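Local coordinates for putative dihydrodipicolinate synthase (Thermus thermophilus, PDB 2PCQ), which belongs to the dihydrodipicolinate synthase family and folds as an eight-stranded beta/alpha TIM barrel that assembles with three further copies of itself, at residues A[45-50]-A[254-259]; A[54-59]-A[65-70]; A[137-142]-A[158-163]; A[180-185]-A[209-214]; A[192-197]-A[202-207]. All coordinates share one frame; numbering follows the deposited sequence.

Interaction 1: A[45-50]-A[254-259]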
# COMPACT_ATOMS: atom_id res chain seq x y z
N VAL A 45 -16.08 -18.79 3.47
CA VAL A 45 -16.37 -17.77 4.48
C VAL A 45 -17.78 -17.20 4.36
O VAL A 45 -18.21 -16.42 5.20
CB VAL A 45 -15.36 -16.60 4.45
CG1 VAL A 45 -13.95 -17.13 4.72
CG2 VAL A 45 -15.42 -15.89 3.11
N HIS A 46 -18.50 -17.60 3.32
CA HIS A 46 -19.87 -17.13 3.13
C HIS A 46 -20.86 -18.12 3.75
O HIS A 46 -22.07 -17.93 3.66
CB HIS A 46 -20.18 -16.96 1.64
CG HIS A 46 -19.61 -15.70 1.05
ND1 HIS A 46 -19.83 -15.33 -0.25
CD2 HIS A 46 -18.85 -14.72 1.60
CE1 HIS A 46 -19.24 -14.17 -0.48
NE2 HIS A 46 -18.64 -13.78 0.63
N LEU A 47 -20.34 -19.16 4.39
CA LEU A 47 -21.18 -20.17 5.02
C LEU A 47 -21.07 -20.16 6.53
O LEU A 47 -20.02 -19.84 7.08
CB LEU A 47 -20.77 -21.57 4.53
CG LEU A 47 -20.76 -21.86 3.03
CD1 LEU A 47 -20.11 -23.21 2.79
CD2 LEU A 47 -22.17 -21.84 2.49
N THR A 48 -22.16 -20.52 7.20
CA THR A 48 -22.16 -20.62 8.65
C THR A 48 -21.55 -21.99 8.93
O THR A 48 -21.49 -22.83 8.04
CB THR A 48 -23.59 -20.60 9.24
OG1 THR A 48 -24.32 -21.72 8.74
CG2 THR A 48 -24.30 -19.31 8.86
N PRO A 49 -21.10 -22.24 10.17
CA PRO A 49 -20.51 -23.54 10.49
C PRO A 49 -21.43 -24.70 10.13
O PRO A 49 -20.98 -25.76 9.69
CB PRO A 49 -20.27 -23.44 12.00
CG PRO A 49 -19.93 -21.99 12.17
CD PRO A 49 -20.97 -21.31 11.31
N GLU A 50 -22.73 -24.49 10.30
CA GLU A 50 -23.73 -25.52 10.00
C GLU A 50 -23.78 -25.81 8.50
O GLU A 50 -23.77 -26.97 8.08
CB GLU A 50 -25.10 -25.05 10.51
CG GLU A 50 -26.21 -26.09 10.45
CD GLU A 50 -26.80 -26.26 9.06
OE1 GLU A 50 -27.11 -25.23 8.42
OE2 GLU A 50 -26.97 -27.41 8.61
N TYR A 254 -25.05 -19.30 -8.08
CA TYR A 254 -24.73 -17.88 -8.04
C TYR A 254 -24.00 -17.46 -6.77
O TYR A 254 -24.07 -18.15 -5.75
CB TYR A 254 -26.02 -17.06 -8.13
CG TYR A 254 -26.88 -17.43 -9.32
CD1 TYR A 254 -26.83 -16.70 -10.50
CD2 TYR A 254 -27.71 -18.55 -9.27
CE1 TYR A 254 -27.58 -17.07 -11.61
CE2 TYR A 254 -28.46 -18.94 -10.37
CZ TYR A 254 -28.40 -18.19 -11.53
OH TYR A 254 -29.14 -18.58 -12.62
N PRO A 255 -23.29 -16.33 -6.82
CA PRO A 255 -22.57 -15.85 -5.63
C PRO A 255 -23.62 -15.51 -4.58
O PRO A 255 -24.73 -15.11 -4.93
CB PRO A 255 -21.84 -14.61 -6.15
CG PRO A 255 -21.62 -14.92 -7.60
CD PRO A 255 -22.95 -15.52 -8.00
N ARG A 256 -23.28 -15.64 -3.31
CA ARG A 256 -24.25 -15.33 -2.27
C ARG A 256 -24.46 -13.82 -2.16
O ARG A 256 -23.49 -13.07 -2.15
CB ARG A 256 -23.79 -15.91 -0.92
CG ARG A 256 -24.95 -16.25 -0.00
CD ARG A 256 -24.52 -17.07 1.22
NE ARG A 256 -25.65 -17.88 1.68
CZ ARG A 256 -25.68 -18.59 2.80
NH1 ARG A 256 -24.64 -18.63 3.62
NH2 ARG A 256 -26.77 -19.30 3.09
N PRO A 257 -25.72 -13.36 -2.11
CA PRO A 257 -25.99 -11.92 -2.01
C PRO A 257 -25.19 -11.36 -0.84
O PRO A 257 -24.97 -12.05 0.15
CB PRO A 257 -27.50 -11.87 -1.76
CG PRO A 257 -28.00 -13.07 -2.52
CD PRO A 257 -26.98 -14.13 -2.15
N PRO A 258 -24.80 -10.07 -0.92
CA PRO A 258 -25.04 -9.07 -1.96
C PRO A 258 -24.19 -9.12 -3.23
O PRO A 258 -24.24 -8.20 -4.04
CB PRO A 258 -24.81 -7.77 -1.20
CG PRO A 258 -23.59 -8.13 -0.39
CD PRO A 258 -23.93 -9.52 0.14
N TYR A 259 -23.41 -10.18 -3.41
CA TYR A 259 -22.60 -10.25 -4.61
C TYR A 259 -23.45 -10.46 -5.87
O TYR A 259 -24.49 -11.13 -5.82
CB TYR A 259 -21.52 -11.32 -4.45
CG TYR A 259 -20.47 -10.91 -3.43
CD1 TYR A 259 -20.60 -11.26 -2.08
CD2 TYR A 259 -19.39 -10.12 -3.81
CE1 TYR A 259 -19.66 -10.82 -1.13
CE2 TYR A 259 -18.46 -9.67 -2.87
CZ TYR A 259 -18.60 -10.03 -1.54
OH TYR A 259 -17.66 -9.59 -0.63
O HOH W 1 -17.18 -11.46 1.12
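With CG of R256 set trans to its backbone N (chi1 -151°) and the chain extended from there to NE, the guanidinium reaches the backbone carbonyl of H46, whose imidazole, with CG trans to the carbonyl carbon, runs back past the arginine toward Y259. The contact belongs to a TIM barrel: it ties the turn leading into helix 49-57 to the proline-rich loop between helices 216-247 and 266-278. R256 NH1 donates to H46 O at 2.7 Å, a somewhat bent bond (N-H...O 146°) lying in the carbonyl plane and close to the guanidinium plane. NH2 forms a salt bridge with E51 and NE bonds to the carbonyl of G14, so three anchors fix the rotation of the group. CB of R256 lies 4.1 Å from ND1 of H46, and that nitrogen is hydrogen-bonded to E43. The imidazole and the Y259 ring are nearly parallel (27°) but strongly offset, with little overlap, H46 CE1 meeting Y259 CE1 at 3.4 Å. Y100 of the second subunit packs edge-to-face with H46. A water in the plane of the imidazole joins H46 NE2, at 2.8 Å, to Y259 OH, at 2.6 Å.

Interaction 2: A[54-59]-A[65-70]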
# COMPACT_ATOMS: atom_id res chain seq x y z
N ARG A 54 -22.71 -29.16 6.39
CA ARG A 54 -23.74 -29.72 5.52
C ARG A 54 -23.23 -29.83 4.08
O ARG A 54 -23.40 -30.85 3.42
CB ARG A 54 -24.98 -28.83 5.57
CG ARG A 54 -26.28 -29.54 5.22
CD ARG A 54 -27.47 -28.65 5.58
NE ARG A 54 -27.63 -27.55 4.64
CZ ARG A 54 -28.03 -26.33 4.98
NH1 ARG A 54 -28.30 -26.05 6.25
NH2 ARG A 54 -28.16 -25.39 4.06
N GLY A 55 -22.59 -28.77 3.60
CA GLY A 55 -22.07 -28.77 2.25
C GLY A 55 -21.08 -29.88 1.98
O GLY A 55 -21.14 -30.54 0.94
N LEU A 56 -20.16 -30.09 2.91
CA LEU A 56 -19.14 -31.12 2.75
C LEU A 56 -19.73 -32.53 2.82
O LEU A 56 -19.27 -33.43 2.11
CB LEU A 56 -18.04 -30.95 3.80
CG LEU A 56 -16.83 -31.89 3.73
CD1 LEU A 56 -16.19 -31.82 2.34
CD2 LEU A 56 -15.82 -31.50 4.80
N ARG A 57 -20.74 -32.72 3.66
CA ARG A 57 -21.39 -34.03 3.79
C ARG A 57 -22.13 -34.40 2.51
O ARG A 57 -22.39 -35.58 2.26
CB ARG A 57 -22.40 -34.03 4.95
CG ARG A 57 -21.80 -34.00 6.35
CD ARG A 57 -22.85 -34.44 7.38
NE ARG A 57 -24.01 -33.55 7.42
CZ ARG A 57 -24.07 -32.43 8.14
NH1 ARG A 57 -23.04 -32.06 8.89
NH2 ARG A 57 -25.16 -31.67 8.11
N ALA A 58 -22.48 -33.40 1.71
CA ALA A 58 -23.20 -33.64 0.46
C ALA A 58 -22.28 -34.16 -0.64
O ALA A 58 -22.74 -34.71 -1.63
CB ALA A 58 -23.88 -32.36 -0.00
N LEU A 59 -20.97 -33.99 -0.45
CA LEU A 59 -20.01 -34.43 -1.46
C LEU A 59 -19.50 -35.84 -1.23
O LEU A 59 -19.49 -36.34 -0.11
CB LEU A 59 -18.82 -33.47 -1.51
CG LEU A 59 -19.13 -32.00 -1.77
CD1 LEU A 59 -17.82 -31.22 -1.81
CD2 LEU A 59 -19.89 -31.85 -3.09
N PHE A 65 -8.91 -35.44 -2.04
CA PHE A 65 -9.26 -34.03 -2.12
C PHE A 65 -8.75 -33.21 -0.95
O PHE A 65 -8.35 -33.75 0.09
CB PHE A 65 -10.79 -33.88 -2.21
CG PHE A 65 -11.53 -34.35 -0.99
CD1 PHE A 65 -12.04 -33.43 -0.08
CD2 PHE A 65 -11.73 -35.71 -0.76
CE1 PHE A 65 -12.76 -33.86 1.05
CE2 PHE A 65 -12.44 -36.15 0.36
CZ PHE A 65 -12.96 -35.22 1.26
N LEU A 66 -8.75 -31.90 -1.13
CA LEU A 66 -8.30 -30.96 -0.12
C LEU A 66 -9.49 -30.13 0.33
O LEU A 66 -10.44 -29.92 -0.43
CB LEU A 66 -7.23 -30.03 -0.69
CG LEU A 66 -5.95 -30.64 -1.25
CD1 LEU A 66 -5.13 -29.54 -1.93
CD2 LEU A 66 -5.15 -31.29 -0.13
N VAL A 67 -9.45 -29.67 1.57
CA VAL A 67 -10.52 -28.83 2.10
C VAL A 67 -9.90 -27.56 2.66
O VAL A 67 -8.98 -27.62 3.48
CB VAL A 67 -11.31 -29.54 3.21
CG1 VAL A 67 -12.40 -28.61 3.74
CG2 VAL A 67 -11.93 -30.82 2.67
N GLY A 68 -10.39 -26.42 2.20
CA GLY A 68 -9.86 -25.16 2.68
C GLY A 68 -10.42 -24.87 4.07
O GLY A 68 -11.59 -25.11 4.33
N LEU A 69 -9.57 -24.36 4.96
CA LEU A 69 -10.00 -24.03 6.31
C LEU A 69 -9.62 -22.58 6.58
O LEU A 69 -8.44 -22.24 6.71
CB LEU A 69 -9.35 -24.96 7.34
CG LEU A 69 -9.93 -24.88 8.76
CD1 LEU A 69 -9.60 -26.16 9.50
CD2 LEU A 69 -9.38 -23.68 9.49
N MSE A 70 -10.64 -21.72 6.62
CA MSE A 70 -10.41 -20.31 6.86
C MSE A 70 -11.20 -19.84 8.07
O MSE A 70 -12.38 -19.51 7.97
CB MSE A 70 -10.82 -19.52 5.63
CG MSE A 70 -10.20 -20.07 4.37
SE MSE A 70 -10.59 -19.00 2.85
CE MSE A 70 -10.02 -20.26 1.49
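Helix 49-57 lies against strand 66-69 with L56 and V67 as the nearest backbone positions, their CA atoms 8.9 Å apart, a separation that side chains alone can bridge. This is the second half of a beta-alpha-beta crossover of the TIM barrel, in which strand 36-37, helix 49-57 and strand 66-69 follow one another and the helix packs on the outside of the sheet. L56 carries the contact from the helix. Its CG stands trans to the backbone N (chi1 -176°), which directs the isobutyl group at the strand, and one methyl, CD1, does all the close touching. It approaches the F65 ring obliquely, 4.2 Å from CE1, and beside that meets a methyl branch of V67. The contact is purely apolar and small, about 91 Å² summed over both segments, but all three residues are buried. A87 of helix 74-87 touches both L56 and F65, bringing the next helix of the barrel against the same apolar patch. On the strand, the backbone of V67 is hydrogen-bonded to A91 and L93 of strand 91-94, so the residue that receives the leucine is itself held in the sheet. Its CG2 lies 4.4 Å from L56 CD1.

Interaction 3: A[137-142]-A[158-163]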
# COMPACT_ATOMS: atom_id res chain seq x y z
N GLU A 137 9.69 -16.09 6.48
CA GLU A 137 10.35 -16.54 7.70
C GLU A 137 9.46 -17.56 8.41
O GLU A 137 9.94 -18.56 8.92
CB GLU A 137 10.61 -15.37 8.67
CG GLU A 137 11.68 -14.37 8.24
CD GLU A 137 11.29 -13.56 7.02
OE1 GLU A 137 10.08 -13.28 6.83
OE2 GLU A 137 12.20 -13.18 6.25
N ALA A 138 8.16 -17.28 8.44
CA ALA A 138 7.20 -18.17 9.08
C ALA A 138 7.09 -19.47 8.29
O ALA A 138 7.02 -20.56 8.87
CB ALA A 138 5.84 -17.50 9.19
N VAL A 139 7.06 -19.37 6.97
CA VAL A 139 6.97 -20.56 6.13
C VAL A 139 8.17 -21.47 6.38
O VAL A 139 8.03 -22.68 6.47
CB VAL A 139 6.92 -20.19 4.62
CG1 VAL A 139 6.89 -21.47 3.78
CG2 VAL A 139 5.69 -19.34 4.32
N GLU A 140 9.35 -20.87 6.49
CA GLU A 140 10.56 -21.65 6.72
C GLU A 140 10.57 -22.30 8.11
O GLU A 140 11.08 -23.40 8.29
CB GLU A 140 11.81 -20.77 6.54
CG GLU A 140 13.11 -21.51 6.83
CD GLU A 140 14.32 -20.84 6.21
OE1 GLU A 140 14.30 -19.61 6.03
OE2 GLU A 140 15.30 -21.55 5.91
N ALA A 141 9.98 -21.63 9.09
CA ALA A 141 9.91 -22.17 10.44
C ALA A 141 8.93 -23.34 10.50
O ALA A 141 9.14 -24.29 11.25
CB ALA A 141 9.49 -21.08 11.43
N LEU A 142 7.87 -23.27 9.71
CA LEU A 142 6.85 -24.31 9.69
C LEU A 142 7.19 -25.48 8.77
O LEU A 142 6.73 -26.60 8.99
CB LEU A 142 5.51 -23.72 9.27
CG LEU A 142 4.89 -22.73 10.26
CD1 LEU A 142 3.77 -21.95 9.59
CD2 LEU A 142 4.37 -23.50 11.47
N LEU A 158 6.27 -14.43 -7.68
CA LEU A 158 7.18 -15.55 -7.90
C LEU A 158 8.50 -15.49 -7.15
O LEU A 158 9.28 -16.44 -7.20
CB LEU A 158 7.41 -15.75 -9.41
CG LEU A 158 6.15 -16.04 -10.24
CD1 LEU A 158 6.51 -16.93 -11.42
CD2 LEU A 158 5.10 -16.75 -9.41
N SER A 159 8.75 -14.38 -6.45
CA SER A 159 9.96 -14.28 -5.64
C SER A 159 9.78 -15.29 -4.51
O SER A 159 10.73 -15.92 -4.05
CB SER A 159 10.12 -12.87 -5.05
OG SER A 159 10.61 -11.97 -6.03
N ARG A 160 8.53 -15.43 -4.06
CA ARG A 160 8.22 -16.37 -2.98
C ARG A 160 8.41 -17.80 -3.47
O ARG A 160 8.99 -18.63 -2.78
CB ARG A 160 6.79 -16.16 -2.49
CG ARG A 160 6.56 -14.82 -1.77
CD ARG A 160 5.09 -14.63 -1.39
NE ARG A 160 4.60 -15.68 -0.50
CZ ARG A 160 4.60 -15.60 0.83
NH1 ARG A 160 5.07 -14.53 1.44
NH2 ARG A 160 4.15 -16.62 1.55
N ILE A 161 7.93 -18.08 -4.68
CA ILE A 161 8.06 -19.41 -5.27
C ILE A 161 9.54 -19.76 -5.41
O ILE A 161 9.96 -20.88 -5.10
CB ILE A 161 7.40 -19.48 -6.67
CG1 ILE A 161 5.93 -19.06 -6.59
CG2 ILE A 161 7.54 -20.89 -7.24
CD1 ILE A 161 5.05 -20.00 -5.81
N ALA A 162 10.33 -18.80 -5.89
CA ALA A 162 11.77 -19.00 -6.07
C ALA A 162 12.43 -19.30 -4.73
O ALA A 162 13.36 -20.11 -4.64
CB ALA A 162 12.40 -17.76 -6.71
N PHE A 163 11.94 -18.64 -3.68
CA PHE A 163 12.46 -18.84 -2.33
C PHE A 163 12.22 -20.28 -1.88
O PHE A 163 13.14 -20.96 -1.43
CB PHE A 163 11.78 -17.89 -1.35
CG PHE A 163 12.15 -18.13 0.09
CD1 PHE A 163 13.25 -17.51 0.66
CD2 PHE A 163 11.40 -19.00 0.87
CE1 PHE A 163 13.60 -17.75 1.99
CE2 PHE A 163 11.74 -19.25 2.20
CZ PHE A 163 12.84 -18.62 2.76
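V139 opens the contact on helix 136-142, one of its side-chain methyls meeting the end of R160 from helix 158-167. The CA atoms of the two helices stay some 10 Å apart here, and the reach of R160, E140 and F163 closes most of that gap. V139 CG2 rests 4.2 Å from R160 NH2, coming at the guanidinium obliquely. The arginine gets there by bending at chi3 (60°), and its polar atoms are engaged elsewhere: NE forms a salt bridge with D153, and NH2 donates to the carbonyl of L134. The valine therefore packs beside a guanidinium already fixed by other bonds.

One residue on, E140 projects CG trans to its backbone N and continues extended, so that its carboxylate arrives at the far end of the F163 ring. OE1 lies 3.7 Å from CZ, in the ring plane and at its edge, with the carboxylate and ring planes 81° apart. An oxygen placed there faces the weakly positive rim of the ring, which probably suits its charge. The same OE1 forms a salt bridge with R167, farther along the helix that carries F163.

The two helices are consecutive around the TIM barrel, with strand 148-153 between them in sequence. L142 packs against helix 107-118 and strand 121-125, while F163 touches L136 within its own chain and F227 of the third subunit.

Interaction 4: A[180-185]-A[209-214]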
# COMPACT_ATOMS: atom_id res chain seq x y z
N THR A 180 0.70 -16.65 -14.39
CA THR A 180 2.15 -16.87 -14.36
C THR A 180 2.49 -18.35 -14.18
O THR A 180 3.61 -18.70 -13.79
CB THR A 180 2.81 -16.11 -13.19
OG1 THR A 180 2.17 -16.48 -11.96
CG2 THR A 180 2.68 -14.60 -13.39
N PHE A 181 1.53 -19.22 -14.49
CA PHE A 181 1.71 -20.65 -14.31
C PHE A 181 3.03 -21.24 -14.81
O PHE A 181 3.74 -21.90 -14.05
CB PHE A 181 0.53 -21.40 -14.95
CG PHE A 181 0.44 -22.85 -14.54
CD1 PHE A 181 0.63 -23.22 -13.21
CD2 PHE A 181 0.17 -23.84 -15.48
CE1 PHE A 181 0.54 -24.55 -12.82
CE2 PHE A 181 0.07 -25.18 -15.10
CZ PHE A 181 0.26 -25.53 -13.76
N LEU A 182 3.38 -20.99 -16.07
CA LEU A 182 4.63 -21.55 -16.59
C LEU A 182 5.83 -21.01 -15.82
O LEU A 182 6.82 -21.72 -15.61
CB LEU A 182 4.78 -21.24 -18.08
CG LEU A 182 6.03 -21.82 -18.76
CD1 LEU A 182 6.09 -23.33 -18.52
CD2 LEU A 182 5.99 -21.53 -20.25
N GLY A 183 5.75 -19.76 -15.38
CA GLY A 183 6.84 -19.18 -14.61
C GLY A 183 7.01 -19.89 -13.28
O GLY A 183 8.13 -20.13 -12.84
N ALA A 184 5.89 -20.21 -12.64
CA ALA A 184 5.92 -20.90 -11.35
C ALA A 184 6.52 -22.30 -11.52
O ALA A 184 7.30 -22.75 -10.69
CB ALA A 184 4.52 -21.01 -10.79
N LEU A 185 6.14 -22.97 -12.61
CA LEU A 185 6.66 -24.31 -12.89
C LEU A 185 8.17 -24.26 -13.07
O LEU A 185 8.89 -25.12 -12.56
CB LEU A 185 6.00 -24.88 -14.15
CG LEU A 185 4.49 -25.16 -14.06
CD1 LEU A 185 4.00 -25.75 -15.38
CD2 LEU A 185 4.21 -26.13 -12.91
N ASP A 209 2.36 -30.92 -18.43
CA ASP A 209 3.03 -32.05 -19.08
C ASP A 209 4.14 -31.58 -20.02
O ASP A 209 5.24 -32.14 -20.00
CB ASP A 209 2.03 -32.90 -19.87
CG ASP A 209 1.12 -33.72 -18.96
OD1 ASP A 209 1.55 -34.08 -17.85
OD2 ASP A 209 -0.02 -34.03 -19.38
N HIS A 210 3.85 -30.57 -20.84
CA HIS A 210 4.86 -30.04 -21.76
C HIS A 210 6.11 -29.65 -20.98
O HIS A 210 7.23 -29.97 -21.38
CB HIS A 210 4.34 -28.81 -22.50
CG HIS A 210 3.41 -29.11 -23.63
ND1 HIS A 210 3.69 -30.06 -24.60
CD2 HIS A 210 2.23 -28.56 -23.98
CE1 HIS A 210 2.72 -30.06 -25.50
NE2 HIS A 210 1.82 -29.16 -25.15
N PHE A 211 5.92 -28.94 -19.87
CA PHE A 211 7.06 -28.50 -19.07
C PHE A 211 7.82 -29.69 -18.51
O PHE A 211 9.04 -29.77 -18.67
CB PHE A 211 6.61 -27.60 -17.92
CG PHE A 211 7.74 -27.14 -17.05
CD1 PHE A 211 8.61 -26.14 -17.48
CD2 PHE A 211 7.98 -27.75 -15.82
CE1 PHE A 211 9.69 -25.75 -16.70
CE2 PHE A 211 9.06 -27.36 -15.03
CZ PHE A 211 9.92 -26.36 -15.47
N ARG A 212 7.11 -30.60 -17.86
CA ARG A 212 7.74 -31.79 -17.29
C ARG A 212 8.53 -32.59 -18.31
O ARG A 212 9.57 -33.16 -17.98
CB ARG A 212 6.69 -32.71 -16.67
CG ARG A 212 6.60 -32.63 -15.16
CD ARG A 212 5.65 -31.54 -14.75
NE ARG A 212 5.48 -31.48 -13.30
CZ ARG A 212 6.24 -30.76 -12.49
NH1 ARG A 212 7.23 -30.02 -12.97
NH2 ARG A 212 6.00 -30.76 -11.18
N GLU A 213 8.04 -32.64 -19.55
CA GLU A 213 8.69 -33.40 -20.61
C GLU A 213 9.76 -32.61 -21.35
O GLU A 213 10.37 -33.12 -22.29
CB GLU A 213 7.65 -33.91 -21.60
CG GLU A 213 6.73 -34.98 -21.04
CD GLU A 213 7.49 -36.16 -20.49
OE1 GLU A 213 8.43 -36.64 -21.16
OE2 GLU A 213 7.16 -36.62 -19.37
N GLY A 214 9.99 -31.37 -20.94
CA GLY A 214 11.00 -30.56 -21.59
C GLY A 214 10.58 -29.91 -22.90
O GLY A 214 11.42 -29.35 -23.60
O HOH W 2 8.03 -27.48 -11.60
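F211 and L185 bury the most surface here, 82 and 67 Å² respectively, with L182 adding a smaller share. The CA atoms of L185 and F211 are 7.5 Å apart, close enough for the phenylalanine of helix 201-212 to lie directly on helix 181-186. F211 has CG trans to its backbone N (chi1 179°), which carries the ring across to the leucines. L185 CB sits over one face in a CH-pi contact, 4.0 Å from the ring centroid and 16° from the normal. The two side chains point opposite ways as they pass, so L185 CD1 ends beside F211 CB, 4.1 Å away. At the ring's outer end, F211 CZ comes within 3.3 Å of the backbone O of L185. L182 closes on the ring obliquely, its CD1 3.9 Å from F211 CD1.

The carbonyl of L185 has a further partner in a water that donates to it at 2.7 Å and accepts from R212 NH1 at 3.0 Å. L216 of the third subunit also packs on F211. Here the ring, with L185 over one face and L182 oblique to it, joins two successive helices in the outer layer of the TIM barrel.

Interaction 5: A[192-197]-A[202-207]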
# COMPACT_ATOMS: atom_id res chain seq x y z
N GLY A 192 -0.55 -26.76 -10.02
CA GLY A 192 -1.41 -25.62 -9.79
C GLY A 192 -2.82 -25.96 -9.36
O GLY A 192 -3.42 -26.94 -9.81
N ILE A 193 -3.33 -25.16 -8.43
CA ILE A 193 -4.70 -25.31 -7.93
C ILE A 193 -5.27 -24.00 -8.45
O ILE A 193 -5.17 -22.95 -7.82
CB ILE A 193 -4.72 -25.38 -6.39
CG1 ILE A 193 -3.96 -26.63 -5.94
CG2 ILE A 193 -6.17 -25.41 -5.89
CD1 ILE A 193 -3.93 -26.85 -4.44
N LEU A 194 -5.85 -24.08 -9.65
CA LEU A 194 -6.35 -22.91 -10.36
C LEU A 194 -7.84 -22.86 -10.64
O LEU A 194 -8.43 -23.83 -11.11
CB LEU A 194 -5.60 -22.82 -11.69
CG LEU A 194 -4.09 -23.04 -11.63
CD1 LEU A 194 -3.54 -23.30 -13.03
CD2 LEU A 194 -3.43 -21.82 -11.02
N ALA A 195 -8.43 -21.70 -10.39
CA ALA A 195 -9.84 -21.48 -10.66
C ALA A 195 -10.10 -21.74 -12.14
O ALA A 195 -11.15 -22.24 -12.52
CB ALA A 195 -10.23 -20.05 -10.30
N ALA A 196 -9.12 -21.39 -12.98
CA ALA A 196 -9.24 -21.57 -14.42
C ALA A 196 -9.31 -23.05 -14.80
O ALA A 196 -9.76 -23.40 -15.89
CB ALA A 196 -8.08 -20.90 -15.14
N ALA A 197 -8.87 -23.92 -13.89
CA ALA A 197 -8.91 -25.36 -14.14
C ALA A 197 -10.34 -25.88 -14.04
O ALA A 197 -10.60 -27.05 -14.34
CB ALA A 197 -8.00 -26.10 -13.17
N ARG A 202 -8.02 -29.75 -18.81
CA ARG A 202 -7.12 -30.49 -19.69
C ARG A 202 -6.01 -29.60 -20.25
O ARG A 202 -4.91 -30.07 -20.50
CB ARG A 202 -7.91 -31.16 -20.83
CG ARG A 202 -8.73 -32.37 -20.38
CD ARG A 202 -9.54 -33.02 -21.52
NE ARG A 202 -10.49 -32.08 -22.10
CZ ARG A 202 -10.26 -31.36 -23.19
NH1 ARG A 202 -9.11 -31.47 -23.84
NH2 ARG A 202 -11.18 -30.50 -23.62
N ALA A 203 -6.30 -28.32 -20.44
CA ALA A 203 -5.30 -27.41 -20.98
C ALA A 203 -4.15 -27.17 -20.00
O ALA A 203 -2.98 -27.23 -20.37
CB ALA A 203 -5.94 -26.08 -21.36
N TYR A 204 -4.49 -26.90 -18.74
CA TYR A 204 -3.46 -26.66 -17.74
C TYR A 204 -2.66 -27.94 -17.49
O TYR A 204 -1.48 -27.88 -17.18
CB TYR A 204 -4.10 -26.12 -16.45
CG TYR A 204 -4.51 -24.67 -16.61
CD1 TYR A 204 -3.55 -23.66 -16.59
CD2 TYR A 204 -5.83 -24.32 -16.88
CE1 TYR A 204 -3.89 -22.33 -16.84
CE2 TYR A 204 -6.19 -22.99 -17.13
CZ TYR A 204 -5.21 -22.01 -17.11
OH TYR A 204 -5.55 -20.70 -17.37
N ARG A 205 -3.32 -29.08 -17.63
CA ARG A 205 -2.65 -30.38 -17.46
C ARG A 205 -1.62 -30.54 -18.59
O ARG A 205 -0.49 -30.98 -18.36
CB ARG A 205 -3.68 -31.51 -17.55
CG ARG A 205 -3.07 -32.90 -17.57
CD ARG A 205 -2.65 -33.33 -16.18
NE ARG A 205 -1.22 -33.53 -16.05
CZ ARG A 205 -0.62 -33.87 -14.92
NH1 ARG A 205 -1.32 -34.05 -13.81
NH2 ARG A 205 0.70 -34.04 -14.90
N ALA A 206 -2.03 -30.18 -19.80
CA ALA A 206 -1.16 -30.28 -20.97
C ALA A 206 0.05 -29.36 -20.82
O ALA A 206 1.17 -29.72 -21.19
CB ALA A 206 -1.95 -29.91 -22.23
N LEU A 207 -0.17 -28.17 -20.27
CA LEU A 207 0.90 -27.20 -20.08
C LEU A 207 1.91 -27.78 -19.09
O LEU A 207 3.12 -27.72 -19.30
CB LEU A 207 0.33 -25.87 -19.57
CG LEU A 207 1.29 -24.73 -19.23
CD1 LEU A 207 2.39 -24.60 -20.27
CD2 LEU A 207 0.49 -23.43 -19.14
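Y204 reaches from helix 201-212 into the turn that follows strand 191-193. Its CB, with CG turned trans to the carbonyl carbon (chi1 -75°), sends the ring toward that turn. From CG outward the ring meets three residues. On the CD1 flank L194 CD1 approaches off-centre, 3.6 Å from Y204 CD1, 3.9 Å from CE1 and 4.0 Å from the ring centroid, in a CH-pi contact 30° from the normal. CD2, on the other flank, lies 4.3 Å from A197 CA. Farther out, CE2 comes to 3.4 Å from A196 CB and CZ to 3.7 Å, and at the tip OH is 3.4 Å from that methyl. The turn keeps its shape through a backbone bond from A197 N to L194 O. L226 of helix 216-247 and A178 also touch the tyrosine. A tyrosine bridging the end of the last strand and the helix that follows it is part of the closing beta/alpha unit of this eight-stranded TIM barrel.

All five contacts are buried, but interactions 5 and 2 lie nearer the chain's centre (about 11 and 13 Å between centres) than 1, 4 and 3 (17 to 19 Å), and E140 in interaction 3 is partly exposed. Interaction 1 is the polar one, binding loops; interaction 3 sets charged groups beside apolar ones. Interactions 2 and 5 are apolar, join strands or their ends to outer helices, and meet where L66 packs on I193; interaction 4 is an apolar helix pair with one water bridge. Interactions 1 and 2 share helix 49-57; interactions 4 and 5 share helix 201-212, with F181 of interaction 4 packed on L207 of interaction 5. Interaction 3 reaches interaction 4 through L158.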